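Long-range contacts in malic enzyme (Entamoeba histolytica, PDB 3NV9), which probably catalyses the oxidative decarboxylation of malate to pyruvate with a nicotinamide dinucleotide as electron acceptor: residues K120-I130 with N359-K368; H192-L203 with S229-I238. All coordinates share one frame; numbering follows the deposited sequence.

Contact 1 joins the two family regions of the chain: helix 114-128 from the N-terminal malic enzyme region packs against the start of helix 363-372 from the NAD-binding region. Contact 2 pairs helices 193-213 and 229-240, and both of its segments come from the chain between those of contact 1. The two centres lie about 16 Å apart. They meet where helix 193-213 begins: Lys120 NZ makes a weak, rather long ion pair with Asp193 OD2 (3.3 Å), and Asn359 ND2 probably donates to Thr198 OG1. Helix 193-213 leaves strand 190-192, an edge strand of the four-stranded parallel sheet. It is the element the contacts share, touching Asn359 and Phe363 of contact 1 while packing on helix 229-240 in contact 2.

Contact 1: K120-I130 with N359-K368; sequences KALLMKYLGGI and NSVGFPGILK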
# COMPACT_ATOMS: atom_id res chain seq x y z
N LYS A 120 6.17 10.58 4.16
CA LYS A 120 7.37 9.78 3.75
C LYS A 120 7.09 9.06 2.43
O LYS A 120 7.93 9.05 1.56
CB LYS A 120 7.78 8.70 4.79
CG LYS A 120 8.12 9.16 6.21
CD LYS A 120 9.52 9.74 6.29
CE LYS A 120 9.81 10.07 7.78
NZ LYS A 120 11.23 10.63 7.95
N ALA A 121 5.91 8.46 2.30
CA ALA A 121 5.63 7.72 1.09
C ALA A 121 5.56 8.71 -0.05
O ALA A 121 6.00 8.38 -1.14
CB ALA A 121 4.32 7.00 1.20
N LEU A 122 4.93 9.90 0.19
CA LEU A 122 4.79 10.94 -0.84
C LEU A 122 6.21 11.31 -1.34
O LEU A 122 6.48 11.36 -2.57
CB LEU A 122 4.08 12.20 -0.28
CG LEU A 122 4.21 13.49 -1.14
CD1 LEU A 122 3.36 13.35 -2.47
CD2 LEU A 122 3.84 14.82 -0.43
N LEU A 123 7.14 11.48 -0.38
CA LEU A 123 8.54 11.85 -0.74
C LEU A 123 9.32 10.75 -1.44
O LEU A 123 10.21 11.01 -2.25
CB LEU A 123 9.32 12.30 0.48
CG LEU A 123 8.85 13.55 1.21
CD1 LEU A 123 9.68 13.79 2.53
CD2 LEU A 123 8.79 14.79 0.28
N MET A 124 9.04 9.51 -1.09
CA MET A 124 9.76 8.42 -1.78
C MET A 124 9.39 8.42 -3.27
O MET A 124 10.21 8.12 -4.15
CB MET A 124 9.42 7.09 -1.15
CG MET A 124 10.29 6.87 0.12
SD MET A 124 9.66 5.46 0.98
CE MET A 124 10.34 5.76 2.64
N LYS A 125 8.15 8.76 -3.55
CA LYS A 125 7.75 8.77 -4.95
C LYS A 125 8.35 9.97 -5.66
O LYS A 125 8.98 9.81 -6.68
CB LYS A 125 6.23 8.76 -5.10
CG LYS A 125 5.82 8.74 -6.58
CD LYS A 125 6.13 7.42 -7.24
CE LYS A 125 5.43 7.35 -8.58
NZ LYS A 125 5.51 5.97 -9.12
N TYR A 126 8.17 11.17 -5.09
CA TYR A 126 8.50 12.39 -5.77
C TYR A 126 10.00 12.73 -5.82
O TYR A 126 10.45 13.44 -6.72
CB TYR A 126 7.67 13.51 -5.18
CG TYR A 126 7.61 14.75 -6.03
CD1 TYR A 126 6.97 14.74 -7.25
CD2 TYR A 126 8.17 15.94 -5.60
CE1 TYR A 126 6.88 15.91 -8.03
CE2 TYR A 126 8.09 17.11 -6.37
CZ TYR A 126 7.44 17.07 -7.60
OH TYR A 126 7.37 18.18 -8.43
N LEU A 127 10.76 12.24 -4.85
CA LEU A 127 12.21 12.46 -4.80
C LEU A 127 12.93 11.20 -5.26
O LEU A 127 13.97 11.30 -5.91
CB LEU A 127 12.71 12.82 -3.37
CG LEU A 127 11.96 13.98 -2.70
CD1 LEU A 127 12.54 14.33 -1.28
CD2 LEU A 127 11.87 15.25 -3.64
N GLY A 128 12.39 10.03 -4.92
CA GLY A 128 13.10 8.82 -5.22
C GLY A 128 12.61 7.89 -6.32
O GLY A 128 13.28 6.90 -6.63
N GLY A 129 11.42 8.13 -6.88
CA GLY A 129 10.97 7.20 -7.89
C GLY A 129 10.54 5.88 -7.26
O GLY A 129 10.40 4.90 -7.98
N ILE A 130 10.28 5.88 -5.95
CA ILE A 130 9.90 4.69 -5.24
C ILE A 130 8.40 4.58 -5.00
O ILE A 130 7.76 5.58 -4.66
CB ILE A 130 10.69 4.65 -3.94
CG1 ILE A 130 12.19 4.67 -4.28
CG2 ILE A 130 10.40 3.40 -3.16
CD1 ILE A 130 13.03 5.14 -3.16
N ASN A 359 16.28 13.39 7.22
CA ASN A 359 16.42 12.21 6.38
C ASN A 359 15.75 12.22 4.96
O ASN A 359 16.12 11.43 4.12
CB ASN A 359 16.08 10.92 7.14
CG ASN A 359 14.68 10.93 7.79
OD1 ASN A 359 13.71 11.32 7.17
ND2 ASN A 359 14.58 10.42 9.05
N SER A 360 14.75 13.09 4.75
CA SER A 360 14.05 13.21 3.49
C SER A 360 15.02 13.52 2.36
O SER A 360 14.73 13.33 1.20
CB SER A 360 13.00 14.34 3.57
OG SER A 360 13.61 15.61 3.85
N VAL A 361 16.18 13.99 2.73
CA VAL A 361 17.22 14.31 1.79
C VAL A 361 18.30 13.18 1.64
O VAL A 361 19.32 13.33 0.93
CB VAL A 361 17.65 15.79 2.13
CG1 VAL A 361 18.96 15.93 2.71
CG2 VAL A 361 17.32 16.72 0.98
N GLY A 362 18.05 12.02 2.27
CA GLY A 362 18.93 10.84 2.18
C GLY A 362 18.15 9.57 1.92
O GLY A 362 18.52 8.77 1.06
N PHE A 363 17.00 9.38 2.56
CA PHE A 363 16.25 8.11 2.28
C PHE A 363 15.81 7.81 0.80
O PHE A 363 15.86 6.64 0.36
CB PHE A 363 15.15 7.85 3.32
CG PHE A 363 13.91 8.74 3.20
CD1 PHE A 363 13.58 9.61 4.23
CD2 PHE A 363 13.03 8.62 2.13
CE1 PHE A 363 12.45 10.40 4.17
CE2 PHE A 363 11.86 9.38 2.07
CZ PHE A 363 11.58 10.30 3.08
N PRO A 364 15.41 8.84 0.02
CA PRO A 364 14.95 8.51 -1.34
C PRO A 364 16.07 7.88 -2.16
O PRO A 364 15.85 6.90 -2.91
CB PRO A 364 14.50 9.86 -1.93
CG PRO A 364 14.16 10.67 -0.71
CD PRO A 364 15.14 10.24 0.36
N GLY A 365 17.26 8.41 -1.95
CA GLY A 365 18.47 7.98 -2.66
C GLY A 365 18.99 6.66 -2.11
O GLY A 365 19.30 5.77 -2.87
N ILE A 366 19.06 6.53 -0.79
CA ILE A 366 19.45 5.22 -0.19
C ILE A 366 18.56 4.04 -0.64
O ILE A 366 19.05 3.05 -1.17
CB ILE A 366 19.58 5.33 1.36
CG1 ILE A 366 20.69 6.31 1.70
CG2 ILE A 366 19.89 3.98 2.02
CD1 ILE A 366 20.66 6.84 3.20
N LEU A 367 17.26 4.16 -0.45
CA LEU A 367 16.38 3.08 -0.82
C LEU A 367 16.44 2.84 -2.35
O LEU A 367 16.41 1.70 -2.80
CB LEU A 367 14.92 3.38 -0.39
CG LEU A 367 14.74 3.34 1.14
CD1 LEU A 367 13.59 4.19 1.68
CD2 LEU A 367 14.59 1.86 1.62
N LYS A 368 16.45 3.90 -3.14
CA LYS A 368 16.37 3.69 -4.56
C LYS A 368 17.60 2.86 -4.99
O LYS A 368 17.49 1.92 -5.78
CB LYS A 368 16.32 5.02 -5.34
CG LYS A 368 16.08 4.85 -6.84
CD LYS A 368 14.70 4.25 -7.15
CE LYS A 368 14.44 4.13 -8.66
NZ LYS A 368 13.19 3.38 -8.88
O HOH W 1 12.04 9.52 10.50
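Phe363 turns its ring against helix 120-128, and Lys120, Leu123 and Met124 all run across it, roughly perpendicular. Met124 CG comes within 3.5 Å of Phe363 CE2, while Lys120 lays CD beside CE1 and Leu123 puts CB near CZ. The ring gets there because Phe363 CG sits between the backbone N and the carbonyl carbon (chi1 74°). Further along, the Met124 methyl CE meets Leu367 CD1 at 3.7 Å. Leu127 CB and Pro364 CG run alongside, and the proline CB packs 3.7 Å from Gly128 CA. Ile130 CG1 passes Lys368 CD, the two chains heading opposite ways; Lys368 NZ makes a weak hydrogen bond to Gly129 O (3.3 Å) and a salt bridge with Asp448. At the other end, one water accepts from both Lys120 NZ and Asn359 ND2, and Tyr65 of the second subunit hydrogen-bonds the lysine. The helix axes cross at -75°, 8.8 Å apart, in a buried interface between the N-terminal and NAD-binding family regions. Strand 92-97 backs Lys120, Met124 and Ile130, helix 193-213 touches Asn359 and Phe363, and helix 438-461 packs on Leu127 and Lys368.

Contact 2: H192-L203 with S229-I238; sequences HDDQQGTASVTL and SSNTTCLRLI
Helices 193-203 and 229-238 run in broadly the same direction, crossing at -50° with axes 7.5 Å apart, and come closest in CA register at Ala199 and Cys234, 4.1 Å from CA to CA. Here the Ala199 methyl lies against the backbone of the second helix, its CB 3.4 Å from Thr233 O, with Leu237 CD1 beside it. With SG anti to its own carbonyl carbon (chi1 -72°), Cys234 brings the sulfur toward Ala199 and Thr202; SG is 3.3 Å from Thr202 OG1. That threonine hydroxyl donates to Thr198 O from above the carbonyl plane, while Thr202 N reaches the same oxygen from the opposite face. Strand 222-225 and helix 229-240 form the first beta-alpha unit of the Rossmann fold, which in this family binds the dinucleotide, and Ile238 packs back on that strand. Near the start of helix 229-240, Ser230 OG donates to Asp194 O at 2.7 Å, tilted 19° from the carbonyl plane. One water links that hydroxyl to Asp194 OD1 and Thr198 OG1, while Asp194 OD2 is held by Asp169 N. Gln195 lies crosswise to Thr233, its CB 3.4 Å from OG1. This hydroxyl donates to Ser229 O almost in line with its C=O bond and accepts from a second water, which also donates to Gln195 OE1 and accepts from Arg236 NH1. Asp380 forms a salt bridge with the same guanidinium through NE. At the far end, Leu203 and Ile238 pass in antiparallel fashion, with CD1 of the leucine 4.0 Å from CG1 of the isoleucine.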
# COMPACT_ATOMS: atom_id res chain seq x y z
N HIS A 192 16.07 1.20 9.48
CA HIS A 192 15.28 2.07 10.32
C HIS A 192 15.72 3.52 9.97
O HIS A 192 16.85 3.92 10.21
CB HIS A 192 15.44 1.62 11.81
CG HIS A 192 14.79 2.52 12.83
ND1 HIS A 192 13.76 3.39 12.54
CD2 HIS A 192 15.00 2.65 14.15
CE1 HIS A 192 13.40 4.05 13.63
NE2 HIS A 192 14.14 3.61 14.63
N ASP A 193 14.84 4.26 9.29
CA ASP A 193 15.15 5.56 8.71
C ASP A 193 15.72 6.46 9.80
O ASP A 193 16.73 7.12 9.58
CB ASP A 193 13.87 6.15 8.11
CG ASP A 193 14.10 7.37 7.20
OD1 ASP A 193 15.27 7.65 6.83
OD2 ASP A 193 13.10 8.08 6.91
N ASP A 194 15.10 6.49 10.98
CA ASP A 194 15.64 7.30 12.09
C ASP A 194 17.05 6.92 12.55
O ASP A 194 17.71 7.72 13.21
CB ASP A 194 14.73 7.22 13.30
CG ASP A 194 13.38 7.66 12.97
OD1 ASP A 194 13.13 8.89 13.01
OD2 ASP A 194 12.56 6.77 12.67
N GLN A 195 17.50 5.71 12.22
CA GLN A 195 18.87 5.31 12.56
C GLN A 195 19.81 5.72 11.42
O GLN A 195 20.25 6.85 11.43
CB GLN A 195 18.95 3.82 12.90
CG GLN A 195 18.50 3.48 14.36
CD GLN A 195 18.43 2.00 14.59
OE1 GLN A 195 19.43 1.29 14.54
NE2 GLN A 195 17.24 1.50 14.76
N GLN A 196 20.07 4.88 10.42
CA GLN A 196 21.06 5.26 9.39
C GLN A 196 20.61 6.47 8.46
O GLN A 196 21.41 7.28 8.02
CB GLN A 196 21.40 4.04 8.52
CG GLN A 196 21.98 2.84 9.25
CD GLN A 196 21.87 1.58 8.39
OE1 GLN A 196 20.77 1.26 7.91
NE2 GLN A 196 23.01 0.88 8.16
N GLY A 197 19.30 6.57 8.21
CA GLY A 197 18.76 7.66 7.41
C GLY A 197 19.13 9.01 7.96
O GLY A 197 19.77 9.81 7.26
N THR A 198 18.74 9.28 9.20
CA THR A 198 19.10 10.52 9.90
C THR A 198 20.60 10.73 10.02
O THR A 198 21.08 11.81 9.88
CB THR A 198 18.45 10.56 11.32
OG1 THR A 198 17.02 10.54 11.19
CG2 THR A 198 18.90 11.82 12.13
N ALA A 199 21.34 9.69 10.37
CA ALA A 199 22.77 9.79 10.51
C ALA A 199 23.38 10.03 9.14
O ALA A 199 24.29 10.82 9.02
CB ALA A 199 23.32 8.55 11.13
N SER A 200 22.85 9.42 8.09
CA SER A 200 23.36 9.79 6.73
C SER A 200 23.39 11.31 6.43
O SER A 200 24.41 11.86 6.06
CB SER A 200 22.58 9.05 5.64
OG SER A 200 23.19 9.24 4.40
N VAL A 201 22.26 11.99 6.59
CA VAL A 201 22.21 13.43 6.24
C VAL A 201 22.91 14.26 7.29
O VAL A 201 23.41 15.36 7.00
CB VAL A 201 20.76 13.94 6.10
CG1 VAL A 201 20.09 13.21 4.94
CG2 VAL A 201 19.94 13.67 7.39
N THR A 202 22.94 13.76 8.54
CA THR A 202 23.66 14.51 9.58
C THR A 202 25.16 14.61 9.27
O THR A 202 25.74 15.69 9.32
CB THR A 202 23.46 13.99 11.02
OG1 THR A 202 22.08 13.78 11.28
CG2 THR A 202 23.97 15.04 11.98
N LEU A 203 25.77 13.46 8.98
CA LEU A 203 27.13 13.40 8.45
C LEU A 203 27.29 14.32 7.21
O LEU A 203 28.23 15.11 7.15
CB LEU A 203 27.53 11.94 8.10
CG LEU A 203 28.97 11.85 7.57
CD1 LEU A 203 30.01 12.58 8.45
CD2 LEU A 203 29.37 10.44 7.36
N SER A 229 17.85 6.94 19.26
CA SER A 229 18.30 6.04 18.18
C SER A 229 18.93 6.83 17.05
O SER A 229 19.89 6.36 16.46
CB SER A 229 17.19 5.17 17.66
OG SER A 229 16.28 5.95 16.90
N SER A 230 18.41 8.03 16.78
CA SER A 230 19.06 8.94 15.78
C SER A 230 20.46 9.39 16.18
O SER A 230 21.40 9.20 15.44
CB SER A 230 18.21 10.16 15.46
OG SER A 230 17.00 9.73 14.86
N ASN A 231 20.58 10.00 17.35
CA ASN A 231 21.84 10.53 17.81
C ASN A 231 22.97 9.49 17.92
O ASN A 231 24.13 9.75 17.55
CB ASN A 231 21.66 11.28 19.12
CG ASN A 231 21.95 12.76 18.97
OD1 ASN A 231 21.99 13.27 17.85
ND2 ASN A 231 22.21 13.43 20.08
N THR A 232 22.59 8.32 18.43
CA THR A 232 23.44 7.15 18.57
C THR A 232 24.03 6.78 17.21
O THR A 232 25.24 6.51 17.09
CB THR A 232 22.57 5.96 19.15
OG1 THR A 232 22.62 5.98 20.57
CG2 THR A 232 23.03 4.63 18.72
N THR A 233 23.18 6.74 16.18
CA THR A 233 23.61 6.34 14.85
C THR A 233 24.43 7.45 14.21
O THR A 233 25.36 7.15 13.46
CB THR A 233 22.46 5.92 13.96
OG1 THR A 233 21.56 5.09 14.72
CG2 THR A 233 22.96 5.16 12.74
N CYS A 234 24.09 8.71 14.55
CA CYS A 234 24.82 9.89 14.07
C CYS A 234 26.26 9.84 14.54
O CYS A 234 27.17 10.05 13.76
CB CYS A 234 24.18 11.20 14.49
SG CYS A 234 22.65 11.55 13.60
N LEU A 235 26.44 9.53 15.82
CA LEU A 235 27.75 9.39 16.43
C LEU A 235 28.52 8.28 15.77
O LEU A 235 29.66 8.48 15.37
CB LEU A 235 27.61 9.11 17.94
CG LEU A 235 28.86 9.23 18.79
CD1 LEU A 235 28.40 9.58 20.20
CD2 LEU A 235 29.63 7.88 18.74
N ARG A 236 27.90 7.12 15.61
CA ARG A 236 28.56 6.00 15.00
C ARG A 236 29.02 6.26 13.55
O ARG A 236 30.15 5.85 13.15
CB ARG A 236 27.69 4.78 15.04
CG ARG A 236 28.39 3.59 14.36
CD ARG A 236 27.58 2.33 14.42
NE ARG A 236 26.51 2.25 13.43
CZ ARG A 236 25.20 2.19 13.69
NH1 ARG A 236 24.75 2.27 14.94
NH2 ARG A 236 24.33 2.06 12.69
N LEU A 237 28.17 6.89 12.73
CA LEU A 237 28.62 7.12 11.35
C LEU A 237 29.72 8.14 11.35
O LEU A 237 30.63 8.01 10.54
CB LEU A 237 27.50 7.56 10.38
CG LEU A 237 26.46 6.48 10.10
CD1 LEU A 237 25.52 6.88 8.94
CD2 LEU A 237 27.09 5.12 9.91
N ILE A 238 29.62 9.15 12.21
CA ILE A 238 30.55 10.28 12.27
C ILE A 238 31.98 9.86 12.69
O ILE A 238 32.97 10.42 12.15
CB ILE A 238 30.00 11.42 13.12
CG1 ILE A 238 28.94 12.20 12.31
CG2 ILE A 238 31.09 12.42 13.59
CD1 ILE A 238 27.91 13.03 13.18
O HOH W 2 15.02 10.65 12.92
O HOH W 3 14.16 10.56 15.87
O HOH W 4 21.57 1.17 12.26
O HOH W 5 21.64 2.58 15.48